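Local coordinates for serine protease inhibitor (Thermoanaerobacter tengcongensis, PDB 2PEF), which probably inhibits serine proteases as a member of the serpin family, and is captured here in the latent state, at residues A[32-37]-A[325-330]; A[166-171]-A[215-220]; A[222-227]-A[353-358]; A[269-274]-A[309-314]. All coordinates share one frame; numbering follows the deposited sequence. Where two conformers were deposited one is given.

Interaction 1. Residues A[32-37]-A[325-330]; sequences LISPLS and AGAVTS
The hydroxyl oxygen S37 OG is gripped by two groups: N162 OD1 of strand 158-169 holds it, and T329 OG1, in one of its two modelled conformers, donates a hydrogen bond to it over 2.7 Å, so that half of the grip is conditional. In that conformer T329 OG1 lies beside its own backbone N (chi1 -48°) and is thereby turned to S37. A second contact lies one turn back along the path of the helix. The methyl A327 CB is pressed against S34 CB at 3.5 Å, tighter than usual for two carbons, while S37 CB completes the seat at 3.9 Å. S34 therefore meets the strand with its methylene. Its hydroxyl has two other tasks: with OG anti to the N of S34 (chi1 174°), it lies 3.2 Å from S37 N and accepts that N-H almost straight, the N-cap bond of helix 35-46, and it bonds to I364 O, which ties the start of the helix to strand 362-372. All four touching side chains are buried. The small serines at the foot of this helix, with N162 and H312 close by, belong to what corresponds to the shutter region of serpins, and segment 325-330 lies on strand 322-331, the part of the reactive-centre loop inserted into sheet A, as expected of the latent form. The inserted strand is flanked on one edge by strand 158-169, through A327 and V164, and on the other by strand 310-318, through V328 and K313; helix 35-46 begins over its middle, where strand 32-33 ends.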
# COMPACT_ATOMS: atom_id res chain seq x y z
N LEU A 32 2.20 -5.76 -5.89
CA LEU A 32 2.44 -5.27 -4.53
C LEU A 32 1.70 -3.97 -4.32
O LEU A 32 1.89 -3.02 -5.08
CB LEU A 32 3.93 -5.04 -4.28
CG LEU A 32 4.31 -4.48 -2.90
CD1 LEU A 32 4.07 -5.49 -1.77
CD2 LEU A 32 5.75 -4.02 -2.90
N ILE A 33 0.86 -3.93 -3.30
CA ILE A 33 0.20 -2.68 -2.94
C ILE A 33 0.33 -2.41 -1.45
O ILE A 33 0.52 -3.34 -0.66
CB ILE A 33 -1.29 -2.62 -3.38
CG1 ILE A 33 -2.16 -3.60 -2.58
CG2 ILE A 33 -1.44 -2.83 -4.90
CD1 ILE A 33 -3.61 -3.18 -2.50
N SER A 34 0.29 -1.14 -1.09
CA SER A 34 0.13 -0.72 0.29
C SER A 34 -1.25 -0.12 0.47
O SER A 34 -1.48 1.02 0.05
CB SER A 34 1.19 0.29 0.70
OG SER A 34 0.94 0.79 1.99
N PRO A 35 -2.17 -0.88 1.08
CA PRO A 35 -3.50 -0.35 1.35
C PRO A 35 -3.44 0.89 2.24
O PRO A 35 -4.21 1.82 2.04
CB PRO A 35 -4.20 -1.51 2.06
CG PRO A 35 -3.46 -2.72 1.63
CD PRO A 35 -2.04 -2.28 1.51
N LEU A 36 -2.51 0.90 3.20
CA LEU A 36 -2.32 2.05 4.08
C LEU A 36 -2.02 3.32 3.29
O LEU A 36 -2.66 4.35 3.50
CB LEU A 36 -1.20 1.80 5.10
CG LEU A 36 -0.87 2.93 6.08
CD1 LEU A 36 -2.09 3.31 6.94
CD2 LEU A 36 0.31 2.54 6.95
N SER A 37 -1.06 3.24 2.38
CA SER A 37 -0.69 4.37 1.54
C SER A 37 -1.86 4.88 0.70
O SER A 37 -2.09 6.09 0.61
CB SER A 37 0.49 4.00 0.64
OG SER A 37 0.81 5.07 -0.24
N ALA A 325 10.33 -2.14 2.32
CA ALA A 325 9.20 -1.96 1.42
C ALA A 325 8.82 -0.49 1.38
O ALA A 325 8.92 0.21 2.39
CB ALA A 325 8.03 -2.81 1.84
N GLY A 326 8.40 -0.03 0.20
CA GLY A 326 8.05 1.37 0.01
C GLY A 326 6.83 1.52 -0.87
O GLY A 326 6.57 0.68 -1.73
N ALA A 327 6.08 2.59 -0.63
CA ALA A 327 4.90 2.88 -1.43
C ALA A 327 4.68 4.37 -1.58
O ALA A 327 4.98 5.15 -0.68
CB ALA A 327 3.67 2.22 -0.83
N VAL A 328 4.16 4.74 -2.74
CA VAL A 328 3.68 6.09 -2.96
C VAL A 328 2.30 5.98 -3.59
O VAL A 328 2.07 5.12 -4.45
CB VAL A 328 4.61 6.90 -3.89
CG1 VAL A 328 4.00 8.26 -4.24
CG2 VAL A 328 5.98 7.09 -3.25
N THR A 329 1.39 6.82 -3.13
CA THR A 329 0.10 7.00 -3.78
C THR A 329 -0.07 8.48 -4.12
O THR A 329 0.05 9.34 -3.26
CB THR A 329 -1.08 6.52 -2.90
OG1 THR A 329 -0.78 5.22 -2.37
CG2 THR A 329 -2.36 6.46 -3.72
N SER A 330 -0.34 8.76 -5.39
CA SER A 330 -0.56 10.13 -5.83
C SER A 330 -1.97 10.31 -6.38
O SER A 330 -2.56 9.38 -6.95
CB SER A 330 0.49 10.56 -6.85
OG SER A 330 0.46 9.73 -7.99

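Interaction 2. Residues A[166-171]-A[215-220]; sequences FDAEWE and KPYAKN
A single bridge pairs W170 with Y217, their CA atoms 4.2 Å apart, and two backbone hydrogen bonds frame it, A218 N to E169 O (2.8 Å) and E171 N to P216 O (3.1 Å). The Y217 ring is held between two others. F166 brings the CZ corner of its ring to one face, a T-shaped pair with planes at 75°, whereas W170 lies almost parallel against the opposite face (8°) but slid aside, with W170 CZ3 only 3.3 Å from Y217 CE2. Both Y217 and W170 turn CG beside their own backbone N, which lets the two rings run next to each other. This aromatic cluster occupies the breach, the end of serpin sheet A where the reactive-centre loop begins to insert; Y217 OH bonds to T323 of that loop, and W170 NE1 to D319 O. The other face of the indole is covered by K215, whose CD stands 3.9 Å from the centroid of the W170 six-membered ring in a CH-pi contact, its NZ going on to a salt bridge with E201. A168 CB packs on Y217 CD2. Further out, one carboxylate oxygen of E171, OE1, comes within 3.4 Å of P216 CG.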
# COMPACT_ATOMS: atom_id res chain seq x y z
N PHE A 166 9.01 1.24 4.89
CA PHE A 166 9.14 0.15 5.87
C PHE A 166 10.54 -0.44 5.78
O PHE A 166 11.03 -0.73 4.68
CB PHE A 166 8.08 -0.92 5.59
CG PHE A 166 8.13 -2.11 6.52
CD1 PHE A 166 7.51 -2.07 7.77
CD2 PHE A 166 8.78 -3.28 6.13
CE1 PHE A 166 7.55 -3.17 8.62
CE2 PHE A 166 8.82 -4.38 6.97
CZ PHE A 166 8.21 -4.33 8.22
N ASP A 167 11.19 -0.62 6.92
CA ASP A 167 12.55 -1.14 6.97
C ASP A 167 12.74 -1.86 8.29
O ASP A 167 12.89 -1.24 9.34
CB ASP A 167 13.57 -0.01 6.81
CG ASP A 167 15.02 -0.50 6.70
OD1 ASP A 167 15.30 -1.68 7.01
OD2 ASP A 167 15.88 0.31 6.30
N ALA A 168 12.72 -3.19 8.23
CA ALA A 168 12.75 -4.01 9.43
C ALA A 168 13.72 -5.17 9.30
O ALA A 168 13.92 -5.71 8.21
CB ALA A 168 11.36 -4.52 9.75
N GLU A 169 14.33 -5.54 10.42
CA GLU A 169 15.16 -6.73 10.50
C GLU A 169 14.31 -7.91 10.98
O GLU A 169 13.39 -7.72 11.78
CB GLU A 169 16.30 -6.49 11.50
CG GLU A 169 17.38 -7.57 11.52
CD GLU A 169 18.62 -7.14 12.28
OE1 GLU A 169 19.12 -6.02 12.03
OE2 GLU A 169 19.10 -7.92 13.13
N TRP A 170 14.62 -9.12 10.52
CA TRP A 170 13.98 -10.32 11.07
C TRP A 170 14.29 -10.43 12.55
O TRP A 170 15.36 -10.01 12.99
CB TRP A 170 14.47 -11.58 10.36
CG TRP A 170 14.14 -11.64 8.90
CD1 TRP A 170 15.04 -11.71 7.87
CD2 TRP A 170 12.84 -11.64 8.31
NE1 TRP A 170 14.37 -11.75 6.66
CE2 TRP A 170 13.02 -11.71 6.91
CE3 TRP A 170 11.54 -11.58 8.83
CZ2 TRP A 170 11.94 -11.74 6.02
CZ3 TRP A 170 10.46 -11.60 7.95
CH2 TRP A 170 10.67 -11.67 6.55
N GLU A 171 13.37 -10.99 13.32
CA GLU A 171 13.63 -11.25 14.74
C GLU A 171 14.81 -12.20 14.86
O GLU A 171 15.68 -12.03 15.72
CB GLU A 171 12.39 -11.80 15.44
CG GLU A 171 12.65 -12.18 16.90
CD GLU A 171 11.44 -12.78 17.58
OE1 GLU A 171 10.95 -13.83 17.12
OE2 GLU A 171 11.01 -12.20 18.60
N LYS A 215 6.11 -15.04 10.02
CA LYS A 215 7.46 -14.83 10.54
C LYS A 215 7.59 -13.42 11.09
O LYS A 215 7.34 -12.45 10.38
CB LYS A 215 8.50 -15.07 9.44
CG LYS A 215 9.93 -14.76 9.86
CD LYS A 215 10.95 -15.17 8.78
CE LYS A 215 12.39 -15.05 9.30
NZ LYS A 215 12.63 -15.84 10.55
N PRO A 216 8.00 -13.29 12.37
CA PRO A 216 8.08 -11.98 13.02
C PRO A 216 9.33 -11.16 12.67
O PRO A 216 10.42 -11.71 12.50
CB PRO A 216 8.11 -12.34 14.50
CG PRO A 216 8.80 -13.67 14.55
CD PRO A 216 8.38 -14.39 13.29
N TYR A 217 9.15 -9.85 12.56
CA TYR A 217 10.28 -8.92 12.54
C TYR A 217 10.68 -8.59 13.97
O TYR A 217 9.91 -8.78 14.91
CB TYR A 217 9.94 -7.64 11.76
CG TYR A 217 9.68 -7.90 10.30
CD1 TYR A 217 8.38 -8.00 9.81
CD2 TYR A 217 10.74 -8.07 9.40
CE1 TYR A 217 8.13 -8.24 8.46
CE2 TYR A 217 10.51 -8.32 8.05
CZ TYR A 217 9.20 -8.41 7.59
OH TYR A 217 8.94 -8.66 6.27
N ALA A 218 11.91 -8.10 14.11
CA ALA A 218 12.46 -7.72 15.41
C ALA A 218 11.48 -6.85 16.18
O ALA A 218 10.89 -5.93 15.62
CB ALA A 218 13.77 -6.97 15.22
N LYS A 219 11.32 -7.16 17.47
CA LYS A 219 10.44 -6.43 18.41
C LYS A 219 8.95 -6.72 18.24
O LYS A 219 8.11 -6.21 19.00
CB LYS A 219 10.75 -4.93 18.39
CG LYS A 219 12.19 -4.64 18.76
CD LYS A 219 12.55 -3.18 18.65
CE LYS A 219 14.06 -3.01 18.69
NZ LYS A 219 14.48 -1.60 18.48
N ASN A 220 8.62 -7.55 17.25
CA ASN A 220 7.28 -8.13 17.08
C ASN A 220 6.12 -7.18 16.78
O ASN A 220 4.96 -7.56 16.90
CB ASN A 220 6.93 -9.04 18.26
CG ASN A 220 7.73 -10.33 18.24
OD1 ASN A 220 8.79 -10.43 18.85
ND2 ASN A 220 7.24 -11.32 17.50

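Interaction 3. Residues A[222-227]-A[353-358]; sequences YSFVAI and FAIIDN
F353 begins the segment, within strand 345-357, opposite A226, yet its ring lies beside that of F224: the two planes are only 9° apart but barely overlap, and F224 CZ touches the methylene F353 CB at 3.5 Å. F353 CG sits between its backbone N and carbonyl carbon (chi1 69°), and F224 reaches it because its own CG lies anti to N. A354 pairs with V225 through two backbone bonds, V225 N to A354 O (2.8 Å) and A354 N to V225 O (2.9 Å), and its methyl faces V225 CB on the sheet side opposite the two phenylalanines. I355 comes back to the side of F224, packing loosely through CG1 on F224 CD1. I356 repeats the pairing, now with S223, through I356 N to S223 O (2.9 Å) and S223 N to I356 O, while its CD1 crosses to V225 CG2 at 3.9 Å, the side chains at about a right angle. At D357 the neighbour is Y222, whose ring runs past D357 CA, and I356 O sits at that ring's edge. N358 leaves the strand and turns its amide so that S223 OG lies nearly in the amide plane, accepting from N358 ND2 at 2.8 Å; the same ND2 also reaches N220 O. The two antiparallel strands belong to sheet B of the serpin fold. Strand 210-216 continues it beyond strand 222-229 and strand 362-372 beyond strand 345-357, while helix 244-252 packs F247 on A354 and I356, and strand 255-273 sets F266 against both phenylalanines on the other face.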
# COMPACT_ATOMS: atom_id res chain seq x y z
N TYR A 222 5.65 -5.99 13.77
CA TYR A 222 5.26 -6.37 12.41
C TYR A 222 5.68 -7.80 12.14
O TYR A 222 6.61 -8.31 12.74
CB TYR A 222 5.89 -5.43 11.38
CG TYR A 222 5.58 -3.98 11.65
CD1 TYR A 222 6.55 -3.12 12.15
CD2 TYR A 222 4.30 -3.48 11.44
CE1 TYR A 222 6.26 -1.78 12.42
CE2 TYR A 222 3.99 -2.15 11.70
CZ TYR A 222 4.97 -1.31 12.20
OH TYR A 222 4.67 0.00 12.46
N SER A 223 4.96 -8.45 11.22
CA SER A 223 5.30 -9.79 10.78
C SER A 223 5.10 -9.94 9.28
O SER A 223 4.43 -9.13 8.64
CB SER A 223 4.48 -10.84 11.53
OG SER A 223 4.81 -10.86 12.91
N PHE A 224 5.70 -10.99 8.74
CA PHE A 224 5.59 -11.33 7.34
C PHE A 224 4.70 -12.56 7.24
O PHE A 224 4.99 -13.61 7.83
CB PHE A 224 6.98 -11.62 6.77
CG PHE A 224 7.01 -11.84 5.28
CD1 PHE A 224 7.22 -10.78 4.41
CD2 PHE A 224 6.85 -13.12 4.76
CE1 PHE A 224 7.25 -10.98 3.03
CE2 PHE A 224 6.87 -13.33 3.38
CZ PHE A 224 7.09 -12.26 2.52
N VAL A 225 3.60 -12.42 6.50
CA VAL A 225 2.67 -13.52 6.26
C VAL A 225 2.94 -14.09 4.86
O VAL A 225 3.00 -13.34 3.89
CB VAL A 225 1.20 -13.01 6.35
CG1 VAL A 225 0.20 -14.08 5.91
CG2 VAL A 225 0.90 -12.54 7.77
N ALA A 226 3.11 -15.42 4.78
CA ALA A 226 3.29 -16.11 3.49
C ALA A 226 2.19 -17.14 3.32
O ALA A 226 1.95 -17.94 4.23
CB ALA A 226 4.66 -16.78 3.42
N ILE A 227 1.51 -17.11 2.18
CA ILE A 227 0.37 -18.01 1.92
C ILE A 227 0.58 -18.73 0.60
O ILE A 227 0.77 -18.09 -0.43
CB ILE A 227 -0.97 -17.24 1.90
CG1 ILE A 227 -1.21 -16.52 3.23
CG2 ILE A 227 -2.14 -18.18 1.56
CD1 ILE A 227 -2.30 -15.49 3.17
N PHE A 353 1.78 -12.74 -0.09
CA PHE A 353 2.39 -12.33 1.17
C PHE A 353 1.82 -11.01 1.65
O PHE A 353 1.21 -10.26 0.87
CB PHE A 353 3.91 -12.23 1.04
CG PHE A 353 4.37 -11.12 0.15
CD1 PHE A 353 4.60 -9.85 0.68
CD2 PHE A 353 4.57 -11.33 -1.20
CE1 PHE A 353 5.00 -8.80 -0.15
CE2 PHE A 353 4.97 -10.30 -2.03
CZ PHE A 353 5.19 -9.03 -1.51
N ALA A 354 2.03 -10.73 2.93
CA ALA A 354 1.65 -9.46 3.51
C ALA A 354 2.64 -9.10 4.60
O ALA A 354 3.21 -9.98 5.26
CB ALA A 354 0.26 -9.51 4.06
N ILE A 355 2.87 -7.80 4.75
CA ILE A 355 3.55 -7.26 5.92
C ILE A 355 2.44 -6.72 6.81
O ILE A 355 1.72 -5.80 6.40
CB ILE A 355 4.55 -6.14 5.52
CG1 ILE A 355 5.64 -6.72 4.61
CG2 ILE A 355 5.13 -5.48 6.77
CD1 ILE A 355 6.50 -5.67 3.93
N ILE A 356 2.29 -7.30 7.99
CA ILE A 356 1.17 -6.95 8.87
C ILE A 356 1.57 -6.22 10.15
O ILE A 356 2.64 -6.45 10.72
CB ILE A 356 0.27 -8.19 9.24
CG1 ILE A 356 1.07 -9.26 10.00
CG2 ILE A 356 -0.41 -8.76 8.00
CD1 ILE A 356 0.22 -10.25 10.80
N ASP A 357 0.68 -5.33 10.58
CA ASP A 357 0.74 -4.67 11.87
C ASP A 357 0.13 -5.65 12.87
O ASP A 357 -1.07 -5.92 12.84
CB ASP A 357 -0.04 -3.35 11.77
CG ASP A 357 -0.54 -2.83 13.12
OD1 ASP A 357 0.10 -3.07 14.16
OD2 ASP A 357 -1.58 -2.13 13.11
N ASN A 358 0.97 -6.20 13.75
CA ASN A 358 0.53 -7.22 14.71
C ASN A 358 -0.52 -6.77 15.74
O ASN A 358 -1.18 -7.61 16.34
CB ASN A 358 1.73 -7.89 15.39
CG ASN A 358 2.49 -8.80 14.45
OD1 ASN A 358 1.90 -9.50 13.63
ND2 ASN A 358 3.82 -8.81 14.58

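Interaction 4. Residues A[269-274]-A[309-314]; sequences EYTIKM and EVLHKT
T314 and Y270 form one end of an antiparallel pairing between two strands of serpin sheet A, with backbone bonds in both directions, among them T314 N to Y270 O at 2.8 Å. The pairing runs on through I272 and H312 and finishes with M274 N to V310 O (2.8 Å). The inner face is the tightly packed one: Y270, H312 and T314 are buried there, with I272 only partly exposed, and buried M274 joins them from beyond the strand end. With its chain extended beyond CG, M274 lays CE over one face of the H312 imidazole, a CH-pi contact 3.8 Å from the ring centroid, and SD follows at a slant. I272 CG2 touches H312 CB at 3.8 Å. H312 ND1 is buried here without a partner, whereas H312 NE2 makes a weak hydrogen bond to S34 O. T314 OG1 packs against Y270 CB and is bonded to L32 O. The outer face is looser, with T271 and K273 exposed and L311 and K313 partly so. In one of the two modelled conformers of T271, OG1 approaches K313 CG at 3.5 Å, a contact that may not hold in the other. At the far corner the extended K273 crosses E309 at about a right angle, and K273 NZ forms a salt bridge to E309 OE2 at 3.1 Å, entering from above the carboxylate plane, 55° out of it.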
# COMPACT_ATOMS: atom_id res chain seq x y z
N GLU A 269 9.48 -4.09 -8.21
CA GLU A 269 8.70 -2.86 -8.19
C GLU A 269 7.35 -3.12 -8.87
O GLU A 269 7.23 -4.05 -9.67
CB GLU A 269 9.44 -1.76 -8.94
CG GLU A 269 10.81 -1.42 -8.36
CD GLU A 269 11.62 -0.48 -9.24
OE1 GLU A 269 11.47 -0.54 -10.49
OE2 GLU A 269 12.40 0.33 -8.69
N TYR A 270 6.36 -2.30 -8.54
CA TYR A 270 5.03 -2.41 -9.13
C TYR A 270 4.38 -1.04 -9.25
O TYR A 270 4.48 -0.20 -8.35
CB TYR A 270 4.14 -3.33 -8.28
CG TYR A 270 2.84 -3.77 -8.92
CD1 TYR A 270 2.82 -4.51 -10.11
CD2 TYR A 270 1.61 -3.49 -8.31
CE1 TYR A 270 1.63 -4.93 -10.68
CE2 TYR A 270 0.41 -3.91 -8.88
CZ TYR A 270 0.43 -4.63 -10.06
OH TYR A 270 -0.76 -5.05 -10.62
N THR A 271 3.71 -0.83 -10.38
CA THR A 271 2.98 0.41 -10.62
C THR A 271 1.58 0.08 -11.14
O THR A 271 1.43 -0.70 -12.07
CB THR A 271 3.75 1.33 -11.59
OG1 THR A 271 5.04 1.62 -11.03
CG2 THR A 271 3.01 2.64 -11.82
N ILE A 272 0.57 0.69 -10.52
CA ILE A 272 -0.81 0.45 -10.93
C ILE A 272 -1.67 1.72 -10.86
O ILE A 272 -1.55 2.51 -9.93
CB ILE A 272 -1.45 -0.73 -10.14
CG1 ILE A 272 -2.79 -1.15 -10.76
CG2 ILE A 272 -1.59 -0.41 -8.64
CD1 ILE A 272 -3.18 -2.59 -10.48
N LYS A 273 -2.52 1.89 -11.87
CA LYS A 273 -3.53 2.94 -11.88
C LYS A 273 -4.77 2.39 -11.18
O LYS A 273 -5.28 1.33 -11.54
CB LYS A 273 -3.84 3.36 -13.31
CG LYS A 273 -4.81 4.52 -13.45
CD LYS A 273 -4.93 4.94 -14.91
CE LYS A 273 -6.18 5.76 -15.15
NZ LYS A 273 -6.25 6.30 -16.53
N MET A 274 -5.24 3.11 -10.16
CA MET A 274 -6.31 2.60 -9.29
C MET A 274 -7.72 3.09 -9.63
O MET A 274 -8.68 2.74 -8.94
CB MET A 274 -5.97 2.89 -7.82
CG MET A 274 -4.99 1.88 -7.24
SD MET A 274 -4.48 2.29 -5.57
CE MET A 274 -3.73 0.73 -5.10
N GLU A 309 -6.11 10.85 -12.33
CA GLU A 309 -5.59 9.52 -12.06
C GLU A 309 -5.20 9.34 -10.60
O GLU A 309 -4.72 10.28 -9.96
CB GLU A 309 -4.38 9.20 -12.95
CG GLU A 309 -4.70 9.02 -14.43
CD GLU A 309 -3.56 8.37 -15.21
OE1 GLU A 309 -2.50 8.09 -14.61
OE2 GLU A 309 -3.73 8.14 -16.43
N VAL A 310 -5.42 8.14 -10.09
CA VAL A 310 -4.85 7.72 -8.81
C VAL A 310 -3.78 6.69 -9.15
O VAL A 310 -4.08 5.62 -9.68
CB VAL A 310 -5.92 7.14 -7.86
CG1 VAL A 310 -5.27 6.64 -6.57
CG2 VAL A 310 -6.98 8.18 -7.54
N LEU A 311 -2.53 7.04 -8.87
CA LEU A 311 -1.38 6.20 -9.21
C LEU A 311 -0.72 5.65 -7.95
O LEU A 311 -0.57 6.37 -6.97
CB LEU A 311 -0.37 6.99 -10.05
CG LEU A 311 0.80 6.26 -10.72
CD1 LEU A 311 0.33 5.34 -11.84
CD2 LEU A 311 1.82 7.26 -11.24
N HIS A 312 -0.34 4.38 -8.02
CA HIS A 312 0.28 3.67 -6.91
C HIS A 312 1.59 3.06 -7.39
O HIS A 312 1.61 2.37 -8.40
CB HIS A 312 -0.67 2.57 -6.42
CG HIS A 312 -0.41 2.12 -5.01
ND1 HIS A 312 -0.02 0.84 -4.69
CD2 HIS A 312 -0.49 2.80 -3.84
CE1 HIS A 312 0.12 0.75 -3.38
NE2 HIS A 312 -0.15 1.92 -2.84
N LYS A 313 2.68 3.34 -6.67
CA LYS A 313 4.00 2.76 -6.97
C LYS A 313 4.53 2.11 -5.71
O LYS A 313 4.49 2.70 -4.63
CB LYS A 313 4.99 3.84 -7.42
CG LYS A 313 4.78 4.37 -8.82
CD LYS A 313 6.00 5.17 -9.31
CE LYS A 313 7.24 4.29 -9.48
NZ LYS A 313 8.31 4.98 -10.26
N THR A 314 5.03 0.88 -5.85
CA THR A 314 5.55 0.16 -4.70
C THR A 314 6.88 -0.51 -5.01
O THR A 314 7.23 -0.71 -6.17
CB THR A 314 4.58 -0.92 -4.21
OG1 THR A 314 4.28 -1.79 -5.30
CG2 THR A 314 3.29 -0.30 -3.67

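How the interactions relate
The inserted reactive-centre strand connects three of the contacts. Its segment 325-330 bonds to interaction 2 through F166 N and A325 O (2.7 Å) and to interaction 4 through V328 N and K313 O (2.8 Å), so that strands 158-169, 322-331, 310-318 and 255-273 lie side by side in sheet A, with interaction 2 at its breach end and interaction 1 at the shutter. Interactions 1 and 4 have centres about 8 Å apart, whereas the nearest atoms of interactions 2 and 4 are about 10 Å apart. Interaction 3 belongs to sheet B: it continues interaction 2 through F224 N and K215 O (2.7 Å) and reaches interaction 1 by packing, F353 CZ lying 3.7 Å from L32 CD1.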